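Local atomic coordinates of trehalose-6-phosphate phosphatase (Neosartorya fumigata, PDB entry 5DXL), a protein that belongs to the trehalose-phosphatase family of the HAD clan, pairing a Rossmann-like core domain with a smaller cap domain built on an antiparallel sheet. Residues 13-18 with 270-275; 22-27 with 195-200; 114-119 with 164-169. All blocks are in the same frame, centred on the assembly; numbering follows the deposited sequence.

Contact 1: residues 13-18 with 270-275; sequences KQYRKA and NNSSSA
The Tyr-15 ring turns one edge to Ser-272: CE2 comes within 3.5 Å of Ser-272 OG, and CD2 of the ring lies 3.7 Å from the same OG, which sits near the ring plane. Arg-21 makes a cation-pi contact with this ring, and Phe-211 meets it in a T-shaped (edge-to-face) pair. The second flat group, the guanidinium of Arg-16, approaches the CB of Ser-272 obliquely, its NE 4.0 Å from that carbon. The setting is the margin of the Rossmann-like HAD core, where helix 8-17 packs against the type I turn from Asn-270 to Ser-273 that joins helix 259-270 to helix 274-280. Tyr-15 reaches the turn because its CG stands opposite the backbone N (chi1 -178°), and at the end of the ring OH is hydrogen-bonded to Asn-60. Ser-272 OG, although it borders the ring edge, is hydrogen-bonded to Leu-269 O at the end of the preceding helix, so the serine meets the tyrosine by packing alone. Arg-16 stretches out from CG to NE, and its NH2 has a long, weak ion pair with Glu-277. Ser-273 is the N-cap of the last helix, its OG bonded to Gln-276 N, while Ser-273 N closes the turn on Asn-270 O at 3.1 Å.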
# COMPACT_ATOMS: atom_id res chain seq x y z
N LYS A 13 15.64 0.38 -19.85
CA LYS A 13 16.93 -0.29 -19.91
C LYS A 13 17.11 -1.30 -18.77
O LYS A 13 17.53 -2.44 -18.99
CB LYS A 13 18.07 0.73 -19.89
CG LYS A 13 19.45 0.12 -20.10
CD LYS A 13 20.56 1.16 -19.97
CE LYS A 13 21.92 0.53 -20.19
NZ LYS A 13 23.03 1.46 -19.85
N GLN A 14 16.76 -0.91 -17.55
CA GLN A 14 16.92 -1.83 -16.43
C GLN A 14 15.86 -2.94 -16.48
O GLN A 14 16.14 -4.07 -16.09
CB GLN A 14 16.86 -1.08 -15.09
CG GLN A 14 17.24 -1.93 -13.89
CD GLN A 14 18.63 -2.57 -14.02
OE1 GLN A 14 19.51 -2.04 -14.72
NE2 GLN A 14 18.83 -3.69 -13.34
N TYR A 15 14.67 -2.63 -16.98
CA TYR A 15 13.62 -3.63 -17.17
C TYR A 15 14.10 -4.76 -18.08
O TYR A 15 13.95 -5.94 -17.76
CB TYR A 15 12.36 -2.99 -17.76
CG TYR A 15 11.18 -3.93 -17.95
CD1 TYR A 15 10.41 -4.36 -16.88
CD2 TYR A 15 10.81 -4.36 -19.22
CE1 TYR A 15 9.32 -5.20 -17.06
CE2 TYR A 15 9.72 -5.20 -19.41
CZ TYR A 15 8.98 -5.61 -18.32
OH TYR A 15 7.90 -6.46 -18.51
N ARG A 16 14.68 -4.38 -19.21
CA ARG A 16 15.19 -5.36 -20.17
C ARG A 16 16.32 -6.22 -19.60
O ARG A 16 16.42 -7.41 -19.89
CB ARG A 16 15.67 -4.66 -21.43
CG ARG A 16 14.57 -4.16 -22.32
CD ARG A 16 15.16 -3.55 -23.59
NE ARG A 16 14.12 -3.21 -24.55
CZ ARG A 16 14.11 -2.11 -25.29
NH1 ARG A 16 15.09 -1.22 -25.19
NH2 ARG A 16 13.11 -1.89 -26.13
N LYS A 17 17.16 -5.60 -18.79
CA LYS A 17 18.33 -6.26 -18.22
C LYS A 17 17.94 -7.25 -17.12
O LYS A 17 18.58 -8.29 -16.94
CB LYS A 17 19.29 -5.19 -17.69
CG LYS A 17 20.65 -5.67 -17.24
CD LYS A 17 21.52 -4.46 -16.91
CE LYS A 17 22.88 -4.87 -16.37
NZ LYS A 17 23.65 -5.65 -17.38
N ALA A 18 16.89 -6.92 -16.38
CA ALA A 18 16.51 -7.68 -15.21
C ALA A 18 15.88 -9.02 -15.53
O ALA A 18 15.00 -9.12 -16.38
CB ALA A 18 15.54 -6.86 -14.35
N ASN A 270 5.46 -3.05 -21.49
CA ASN A 270 4.77 -4.15 -22.17
C ASN A 270 5.18 -4.26 -23.63
O ASN A 270 5.30 -5.37 -24.16
CB ASN A 270 3.26 -3.99 -22.09
CG ASN A 270 2.69 -4.29 -20.71
OD1 ASN A 270 3.32 -4.96 -19.90
ND2 ASN A 270 1.48 -3.80 -20.45
N ASN A 271 5.37 -3.12 -24.28
CA ASN A 271 5.69 -3.11 -25.71
C ASN A 271 7.11 -3.55 -26.02
O ASN A 271 7.49 -3.63 -27.20
CB ASN A 271 5.43 -1.72 -26.29
CG ASN A 271 3.96 -1.39 -26.36
OD1 ASN A 271 3.11 -2.29 -26.35
ND2 ASN A 271 3.64 -0.10 -26.44
N SER A 272 7.89 -3.83 -24.98
CA SER A 272 9.23 -4.36 -25.18
C SER A 272 9.21 -5.89 -25.21
O SER A 272 10.26 -6.53 -25.28
CB SER A 272 10.19 -3.87 -24.09
OG SER A 272 9.92 -4.50 -22.84
N SER A 273 8.01 -6.47 -25.15
CA SER A 273 7.86 -7.92 -25.28
C SER A 273 8.36 -8.36 -26.64
O SER A 273 8.34 -7.59 -27.60
CB SER A 273 6.41 -8.35 -25.09
OG SER A 273 5.64 -8.06 -26.25
N SER A 274 8.79 -9.61 -26.73
CA SER A 274 9.21 -10.17 -28.01
C SER A 274 8.10 -10.06 -29.05
O SER A 274 8.34 -9.62 -30.18
CB SER A 274 9.62 -11.64 -27.85
OG SER A 274 10.82 -11.72 -27.10
N ALA A 275 6.88 -10.43 -28.68
CA ALA A 275 5.77 -10.38 -29.62
C ALA A 275 5.53 -8.96 -30.14
O ALA A 275 5.45 -8.74 -31.35
CB ALA A 275 4.50 -10.93 -28.96

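Contact 2: residues 22-27 with 195-200; sequences LFMFDY and ARLVQE
Met-24, a selenomethionine, and Leu-197 make the closest approach here: SE of Met-24 lies 3.6 Å from Leu-197 CD1 and 4.0 Å from Leu-197 CB, the two side chains lying alongside each other but running antiparallel. The Met-24 chain runs out straight to SE (chi2 179°) and then bends (chi3 -65°), which turns the CE methyl aside and leaves the selenium facing the leucine. Beside this pair, Leu-22 CD2 touches Val-198 CG2 at 3.9 Å, these two side chains set roughly perpendicular. The contact is entirely apolar and joins the face of strand 21-25 that carries Leu-22 and Met-24 to helix 190-199, the packing unit of a Rossmann-like alpha/beta fold. Outside this first shell, Trp-63 borders both Leu-22 and Leu-197, Ile-65 and Val-212 flank Met-24, and Tyr-201 adds to the surroundings of Leu-22. Beyond Met-24 the strand leads to Asp-26, the first aspartate of the DxD sequence characteristic of the HAD clan. Its OD1 accepts Tyr-27 N at 2.8 Å in a bent bond (131°), met from above the carboxylate plane, and also forms a salt bridge with Lys-190, at the start of the same helix that packs on the strand. Strand 21-25 lies between the parallel strands 60-65 and 211-216, to which its backbone is bonded; helix 190-199 packs on the side of Leu-22 and Met-24, whereas Phe-23 and Phe-25 pack against helix 45-56.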
# COMPACT_ATOMS: atom_id res chain seq x y z
N LEU A 22 9.90 -6.80 -9.94
CA LEU A 22 8.86 -6.65 -8.92
C LEU A 22 8.13 -5.34 -9.13
O LEU A 22 8.77 -4.29 -9.25
CB LEU A 22 9.46 -6.70 -7.52
CG LEU A 22 8.53 -6.36 -6.36
CD1 LEU A 22 7.40 -7.38 -6.22
CD2 LEU A 22 9.33 -6.28 -5.06
N PHE A 23 6.80 -5.41 -9.20
CA PHE A 23 5.95 -4.22 -9.34
C PHE A 23 5.01 -4.11 -8.15
O PHE A 23 4.36 -5.08 -7.78
CB PHE A 23 5.12 -4.29 -10.63
CG PHE A 23 5.94 -4.23 -11.89
CD1 PHE A 23 6.13 -3.03 -12.55
CD2 PHE A 23 6.48 -5.39 -12.44
CE1 PHE A 23 6.87 -2.97 -13.72
CE2 PHE A 23 7.23 -5.33 -13.61
CZ PHE A 23 7.42 -4.14 -14.26
N MSE A 24 4.95 -2.93 -7.53
CA MSE A 24 4.00 -2.71 -6.45
C MSE A 24 3.25 -1.41 -6.75
O MSE A 24 3.85 -0.33 -6.77
CB MSE A 24 4.72 -2.66 -5.10
CG MSE A 24 5.43 -3.97 -4.77
SE MSE A 24 6.42 -4.02 -3.07
CE MSE A 24 7.79 -2.71 -3.46
N PHE A 25 1.95 -1.53 -7.00
CA PHE A 25 1.11 -0.39 -7.37
C PHE A 25 -0.00 -0.14 -6.37
O PHE A 25 -0.76 -1.06 -6.08
CB PHE A 25 0.41 -0.63 -8.72
CG PHE A 25 1.33 -1.01 -9.85
CD1 PHE A 25 2.56 -0.39 -10.02
CD2 PHE A 25 0.94 -1.97 -10.75
CE1 PHE A 25 3.38 -0.74 -11.09
CE2 PHE A 25 1.75 -2.31 -11.83
CZ PHE A 25 2.96 -1.70 -12.01
N ASP A 26 -0.14 1.09 -5.89
CA ASP A 26 -1.42 1.50 -5.32
C ASP A 26 -2.41 1.51 -6.49
O ASP A 26 -2.00 1.55 -7.66
CB ASP A 26 -1.29 2.88 -4.64
CG ASP A 26 -2.47 3.22 -3.73
OD1 ASP A 26 -3.43 2.44 -3.61
OD2 ASP A 26 -2.42 4.30 -3.10
N TYR A 27 -3.71 1.44 -6.20
CA TYR A 27 -4.69 1.44 -7.27
C TYR A 27 -5.32 2.84 -7.45
O TYR A 27 -4.99 3.55 -8.40
CB TYR A 27 -5.79 0.38 -7.02
CG TYR A 27 -6.85 0.44 -8.08
CD1 TYR A 27 -6.54 0.11 -9.40
CD2 TYR A 27 -8.13 0.87 -7.79
CE1 TYR A 27 -7.48 0.19 -10.40
CE2 TYR A 27 -9.09 0.97 -8.79
CZ TYR A 27 -8.76 0.63 -10.09
OH TYR A 27 -9.70 0.71 -11.08
N ALA A 195 8.08 -4.08 2.46
CA ALA A 195 9.33 -4.69 2.91
C ALA A 195 9.20 -6.20 2.90
O ALA A 195 10.12 -6.90 2.51
CB ALA A 195 9.70 -4.20 4.30
N ARG A 196 8.03 -6.68 3.31
CA ARG A 196 7.74 -8.11 3.37
C ARG A 196 7.88 -8.73 1.98
O ARG A 196 8.45 -9.80 1.82
CB ARG A 196 6.33 -8.34 3.93
CG ARG A 196 6.11 -9.71 4.53
CD ARG A 196 4.62 -10.00 4.73
NE ARG A 196 3.86 -9.87 3.49
CZ ARG A 196 3.96 -10.69 2.45
NH1 ARG A 196 4.80 -11.71 2.48
NH2 ARG A 196 3.22 -10.48 1.36
N LEU A 197 7.37 -8.03 0.98
CA LEU A 197 7.45 -8.50 -0.40
C LEU A 197 8.88 -8.64 -0.92
O LEU A 197 9.19 -9.57 -1.66
CB LEU A 197 6.68 -7.56 -1.32
CG LEU A 197 5.23 -7.98 -1.51
CD1 LEU A 197 4.49 -6.97 -2.34
CD2 LEU A 197 5.22 -9.36 -2.17
N VAL A 198 9.74 -7.71 -0.54
CA VAL A 198 11.12 -7.74 -1.00
C VAL A 198 11.91 -8.84 -0.28
O VAL A 198 12.73 -9.54 -0.88
CB VAL A 198 11.82 -6.38 -0.80
CG1 VAL A 198 13.30 -6.49 -1.05
CG2 VAL A 198 11.21 -5.34 -1.73
N GLN A 199 11.65 -8.99 1.02
CA GLN A 199 12.34 -9.97 1.83
C GLN A 199 11.92 -11.40 1.50
O GLN A 199 12.67 -12.35 1.75
CB GLN A 199 12.11 -9.69 3.32
CG GLN A 199 12.79 -8.41 3.80
CD GLN A 199 12.13 -7.85 5.05
OE1 GLN A 199 11.15 -8.41 5.54
NE2 GLN A 199 12.67 -6.74 5.55
N GLU A 200 10.73 -11.56 0.93
CA GLU A 200 10.25 -12.88 0.51
C GLU A 200 11.20 -13.53 -0.50
O GLU A 200 11.24 -14.75 -0.62
CB GLU A 200 8.86 -12.78 -0.12
CG GLU A 200 7.70 -13.08 0.82
CD GLU A 200 6.37 -13.05 0.10
OE1 GLU A 200 6.37 -12.97 -1.16
OE2 GLU A 200 5.32 -13.11 0.77

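Contact 3: residues 114-119 with 164-169; sequences KEVMEV and ETVAKR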
# COMPACT_ATOMS: atom_id res chain seq x y z
N LYS A 114 -9.54 -6.42 23.07
CA LYS A 114 -10.28 -6.49 24.32
C LYS A 114 -9.80 -5.38 25.26
O LYS A 114 -10.60 -4.66 25.86
CB LYS A 114 -10.11 -7.86 24.98
CG LYS A 114 -10.88 -8.01 26.29
CD LYS A 114 -10.81 -9.44 26.84
CE LYS A 114 -11.53 -9.55 28.18
NZ LYS A 114 -11.75 -10.96 28.59
N GLU A 115 -8.48 -5.24 25.38
CA GLU A 115 -7.93 -4.25 26.30
C GLU A 115 -8.16 -2.83 25.78
O GLU A 115 -8.48 -1.93 26.55
CB GLU A 115 -6.44 -4.50 26.52
CG GLU A 115 -5.87 -3.69 27.66
CD GLU A 115 -4.48 -4.14 28.07
OE1 GLU A 115 -4.06 -5.22 27.62
OE2 GLU A 115 -3.83 -3.42 28.85
N VAL A 116 -8.00 -2.63 24.48
CA VAL A 116 -8.21 -1.30 23.91
C VAL A 116 -9.66 -0.86 24.07
O VAL A 116 -9.92 0.30 24.40
CB VAL A 116 -7.79 -1.25 22.42
CG1 VAL A 116 -8.20 0.09 21.78
CG2 VAL A 116 -6.29 -1.44 22.29
N MSE A 117 -10.61 -1.77 23.88
CA MSE A 117 -12.02 -1.45 24.11
C MSE A 117 -12.26 -1.03 25.57
O MSE A 117 -12.97 -0.07 25.84
CB MSE A 117 -12.92 -2.63 23.75
CG MSE A 117 -13.07 -2.86 22.25
SE MSE A 117 -13.77 -1.28 21.33
CE MSE A 117 -15.50 -1.19 22.19
N GLU A 118 -11.67 -1.78 26.50
CA GLU A 118 -11.84 -1.50 27.92
C GLU A 118 -11.31 -0.10 28.25
O GLU A 118 -11.98 0.69 28.94
CB GLU A 118 -11.13 -2.57 28.75
CG GLU A 118 -11.50 -2.57 30.22
CD GLU A 118 -10.99 -3.82 30.93
OE1 GLU A 118 -10.65 -4.80 30.23
OE2 GLU A 118 -10.93 -3.80 32.17
N VAL A 119 -10.13 0.21 27.74
CA VAL A 119 -9.50 1.51 27.94
C VAL A 119 -10.30 2.63 27.26
O VAL A 119 -10.60 3.66 27.87
CB VAL A 119 -8.06 1.53 27.41
CG1 VAL A 119 -7.51 2.95 27.35
CG2 VAL A 119 -7.17 0.63 28.26
N GLU A 164 2.37 2.25 26.65
CA GLU A 164 3.15 1.61 27.70
C GLU A 164 2.61 0.24 28.08
O GLU A 164 3.24 -0.49 28.85
CB GLU A 164 3.19 2.51 28.93
CG GLU A 164 4.06 3.73 28.73
CD GLU A 164 3.89 4.76 29.83
OE1 GLU A 164 3.13 4.50 30.79
OE2 GLU A 164 4.53 5.83 29.74
N THR A 165 1.44 -0.12 27.56
CA THR A 165 0.82 -1.39 27.91
C THR A 165 0.54 -2.22 26.66
O THR A 165 1.33 -3.08 26.28
CB THR A 165 -0.49 -1.17 28.71
OG1 THR A 165 -1.38 -0.32 27.97
CG2 THR A 165 -0.20 -0.52 30.06
N VAL A 166 -0.59 -1.93 26.02
CA VAL A 166 -1.04 -2.69 24.85
C VAL A 166 0.02 -2.80 23.75
O VAL A 166 0.25 -3.89 23.21
CB VAL A 166 -2.32 -2.06 24.27
CG1 VAL A 166 -2.78 -2.82 23.03
CG2 VAL A 166 -3.42 -2.02 25.32
N ALA A 167 0.68 -1.70 23.43
CA ALA A 167 1.62 -1.67 22.32
C ALA A 167 2.92 -2.41 22.62
O ALA A 167 3.74 -2.63 21.73
CB ALA A 167 1.92 -0.23 21.93
N LYS A 168 3.12 -2.78 23.88
CA LYS A 168 4.33 -3.52 24.22
C LYS A 168 4.04 -5.02 24.33
O LYS A 168 4.96 -5.83 24.40
CB LYS A 168 4.93 -2.98 25.52
CG LYS A 168 5.58 -1.61 25.34
CD LYS A 168 6.36 -1.16 26.56
CE LYS A 168 7.46 -0.18 26.17
NZ LYS A 168 8.63 -0.87 25.53
N ARG A 169 2.76 -5.38 24.32
CA ARG A 169 2.37 -6.78 24.39
C ARG A 169 1.95 -7.35 23.03
O ARG A 169 2.20 -8.51 22.73
CB ARG A 169 1.25 -6.99 25.39
CG ARG A 169 0.88 -8.45 25.55
CD ARG A 169 -0.17 -8.68 26.62
NE ARG A 169 -0.57 -10.09 26.66
CZ ARG A 169 -1.50 -10.58 27.47
NH1 ARG A 169 -2.14 -9.79 28.32
NH2 ARG A 169 -1.79 -11.88 27.42
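Apolar packing centres on Val-166, whose two methyls part between two neighbours on helix 112-125. CG1 of Val-166 meets Val-116 CG2 at 3.8 Å, one side chain lying nearly square to the other; CG2 of Val-166 lies against Glu-115. The helix belongs to the cap domain of this HAD-clan fold, where it packs against strands of a four-stranded antiparallel sheet and, through Val-119, against helix 148-164; residues 166-169 form a short, weakly bonded helical turn just after that second helix. A carboxylate-bearing chain supplies the other kind of contact. Glu-115 has CG opposite its backbone N (chi1 -168°) and runs extended beyond it, so that the chain passes antiparallel to Val-166, with CG 3.8 Å and CD 3.6 Å from Val-166 CG2. The carboxyl carbon therefore rests against an apolar methyl. Arg-169 brings an opposite charge near, its NH1 5.0 Å from Glu-115 OE1; that is too far for a salt bridge, though the field would probably favour the carboxylate anion. The polar bonds are local to each side: Thr-165 OG1 is hydrogen-bonded to Met-161 O in helix 148-164, and Lys-168 N to Thr-165 O at 3.0 Å. Leu-139 of the sheet lies against Val-116 from beyond the contact. At the exposed margin, Glu-115 OE2 stands 4.0 Å from Thr-165 CB.

From the N terminus, helix 8-17 gives the first half of contact 1 and strand 21-25, directly after it, the first half of contact 2. The chain then builds part of the core sheet and enters the cap, where contact 3 closes a short loop between residues 119 and 164. Returning to the core, helix 190-199 closes contact 2 around it, joining a central core strand to that helix, and residues 270-275 close contact 1 around both, tying the first helix to the turn before the last; the three are nested and none cross. Contacts 1 and 2 touch through Tyr-15 CE1 and Phe-23 CZ, 3.5 Å apart. Contact 3 stands apart, its centre about 30 Å from that of contact 2.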